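Local coordinates for Phosphoglucomutase/phosphomannomutase family protein (Burkholderia thailandensis, PDB 3UW2), which probably carries out intramolecular phosphoryl transfer on phosphohexoses, as in related metal-dependent phosphoglucomutases and phosphomannomutases, at residues R184-I189 with D356-G360. Numbering follows the deposited sequence.
Sequences RIVGDI and DRWYG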
loop_
_atom_site.group_PDB
_atom_site.type_symbol
_atom_site.label_atom_id
_atom_site.label_comp_id
_atom_site.label_asym_id
_atom_site.label_seq_id
_atom_site.Cartn_x
_atom_site.Cartn_y
_atom_site.Cartn_z
ATOM N N ARG A 184 18.183 8.816 7.398
ATOM C CA ARG A 184 18.526 7.950 6.276
ATOM C C ARG A 184 17.931 8.562 5.007
ATOM O O ARG A 184 18.584 8.563 3.959
ATOM C CB ARG A 184 18.118 6.482 6.532
ATOM C CG ARG A 184 18.050 5.607 5.295
ATOM C CD ARG A 184 19.419 5.355 4.631
ATOM N NE ARG A 184 19.278 4.445 3.492
ATOM C CZ ARG A 184 18.870 4.826 2.273
ATOM N NH1 ARG A 184 18.564 6.108 2.005
ATOM N NH2 ARG A 184 18.744 3.926 1.311
ATOM N N ILE A 185 16.715 9.091 5.074
ATOM C CA ILE A 185 16.107 9.713 3.916
ATOM C C ILE A 185 16.752 11.087 3.521
ATOM O O ILE A 185 17.067 11.358 2.324
ATOM C CB ILE A 185 14.577 9.845 4.097
ATOM C CG1 ILE A 185 13.921 8.412 4.157
ATOM C CG2 ILE A 185 14.037 10.659 2.931
ATOM C CD1 ILE A 185 12.452 8.427 4.594
ATOM N N VAL A 186 16.933 11.929 4.532
ATOM C CA VAL A 186 17.527 13.275 4.395
ATOM C C VAL A 186 18.952 13.249 3.829
ATOM O O VAL A 186 19.281 14.068 2.979
ATOM C CB VAL A 186 17.405 14.045 5.747
ATOM C CG1 VAL A 186 18.322 15.268 5.833
ATOM C CG2 VAL A 186 15.945 14.463 5.944
ATOM N N GLY A 187 19.779 12.302 4.286
ATOM C CA GLY A 187 21.150 12.143 3.797
ATOM C C GLY A 187 21.208 11.673 2.337
ATOM O O GLY A 187 22.244 11.798 1.728
ATOM N N ASP A 188 20.112 11.144 1.758
ATOM C CA ASP A 188 20.145 10.721 0.324
ATOM C C ASP A 188 19.305 11.624 -0.589
ATOM O O ASP A 188 19.416 11.539 -1.792
ATOM C CB ASP A 188 19.739 9.227 0.095
ATOM C CG ASP A 188 20.023 8.742 -1.368
ATOM O OD1 ASP A 188 21.188 8.843 -1.865
ATOM O OD2 ASP A 188 19.078 8.259 -2.048
ATOM N N ILE A 189 18.444 12.451 -0.027
ATOM C CA ILE A 189 17.604 13.314 -0.837
ATOM C C ILE A 189 17.826 14.783 -0.470
ATOM O O ILE A 189 17.648 15.205 0.677
ATOM C CB ILE A 189 16.101 12.939 -0.716
ATOM C CG1 ILE A 189 15.815 11.520 -1.264
ATOM C CG2 ILE A 189 15.293 14.016 -1.454
ATOM C CD1 ILE A 189 14.360 11.032 -1.023
ATOM N N ASP A 356 15.323 0.711 -5.759
ATOM C CA ASP A 356 16.399 1.718 -6.101
ATOM C C ASP A 356 16.618 2.708 -4.968
ATOM O O ASP A 356 15.643 3.366 -4.539
ATOM C CB ASP A 356 15.918 2.462 -7.351
ATOM C CG ASP A 356 16.756 3.677 -7.668
ATOM O OD1 ASP A 356 17.835 3.444 -8.211
ATOM O OD2 ASP A 356 16.321 4.825 -7.460
ATOM N N ARG A 357 17.836 2.751 -4.398
ATOM C CA ARG A 357 18.248 3.722 -3.336
ATOM C C ARG A 357 17.485 3.518 -2.035
ATOM O O ARG A 357 17.507 4.377 -1.138
ATOM C CB ARG A 357 18.033 5.182 -3.800
ATOM C CG ARG A 357 18.932 5.558 -4.975
ATOM C CD ARG A 357 18.504 6.871 -5.656
ATOM N NE ARG A 357 18.455 8.019 -4.720
ATOM C CZ ARG A 357 17.716 9.097 -4.946
ATOM N NH1 ARG A 357 16.948 9.219 -6.078
ATOM N NH2 ARG A 357 17.690 10.028 -4.032
ATOM N N TRP A 358 16.817 2.381 -1.935
ATOM C CA TRP A 358 15.942 2.147 -0.786
ATOM C C TRP A 358 15.937 0.682 -0.346
ATOM O O TRP A 358 16.928 0.010 -0.519
ATOM C CB TRP A 358 14.553 2.741 -1.090
ATOM C CG TRP A 358 13.578 2.866 0.095
ATOM C CD1 TRP A 358 12.269 2.402 0.176
ATOM C CD2 TRP A 358 13.789 3.643 1.304
ATOM N NE1 TRP A 358 11.695 2.797 1.371
ATOM C CE2 TRP A 358 12.579 3.533 2.086
ATOM C CE3 TRP A 358 14.890 4.364 1.826
ATOM C CZ2 TRP A 358 12.453 4.148 3.346
ATOM C CZ3 TRP A 358 14.755 4.963 3.072
ATOM C CH2 TRP A 358 13.578 4.838 3.826
ATOM N N TYR A 359 14.823 0.165 0.198
ATOM C CA TYR A 359 14.781 -1.173 0.813
ATOM C C TYR A 359 13.680 -2.042 0.183
ATOM O O TYR A 359 13.536 -3.213 0.513
ATOM C CB TYR A 359 14.489 -1.032 2.336
ATOM C CG TYR A 359 15.607 -0.278 2.979
ATOM C CD1 TYR A 359 16.769 -0.927 3.322
ATOM C CD2 TYR A 359 15.527 1.121 3.176
ATOM C CE1 TYR A 359 17.837 -0.217 3.892
ATOM C CE2 TYR A 359 16.577 1.831 3.749
ATOM C CZ TYR A 359 17.713 1.161 4.075
ATOM O OH TYR A 359 18.755 1.882 4.582
ATOM N N GLY A 360 12.888 -1.454 -0.686
ATOM C CA GLY A 360 11.947 -2.280 -1.465
ATOM C C GLY A 360 10.592 -2.462 -0.814
ATOM O O GLY A 360 9.726 -3.110 -1.411
HETATM O O HOH W 1 17.243 6.857 -0.617
HETATM O O HOH W 2 19.233 1.359 0.144
#
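Asp188 OD2 takes two N-H groups from Arg357 and a third hydrogen bond from a water. Arg357 reaches it side-on: Arg357 NE, 2.8 Å from Asp188 OD2, comes in on the syn side near the carboxylate plane, whereas Arg357 NH2, 3.0 Å from the same oxygen, meets it from above that plane. The carboxylate and guanidinium planes lie 67° apart. Both arginine nitrogens converge on one oxygen instead of pairing with two. A bend at chi3 of Arg357 (57°) turns its guanidinium toward Asp188, where NH2 also makes a weak bond to Asp188 O and Ile189 CG1 packs against it. Glu373 of helix 364-375 forms a second salt bridge with this NH2.

Arg184 returns the grip from the helix. Arg184 NH2 gives a fairly straight bond to Arg357 O (2.8 Å), which it meets from above the carbonyl plane, while Arg184 NE donates to Tyr359 OH (2.8 Å), tilted from the guanidinium plane. The water on Asp188 OD2 accepts from Arg184 NH1, linking the two arginine sites through that carboxylate oxygen; a second water accepts a weak bond from Arg184 NH2 and donates to Trp358 O. Trp358 CE3 sits over one face of the Arg184 guanidinium, but the planes stand 86° apart, so this is no parallel stack. Farther along the indole rim, Trp358 CH2 touches Ile185 CG1 at 3.6 Å, and Tyr366 stacks on the ring.

The contact joins segment 184-189, which begins on helix 178-186 of domain II, to the loop following strand 352-354 in domain III. With each segment supplying an arginine to the other, a salt bridge and directional hydrogen bonds tie the two together across the domain II/III boundary.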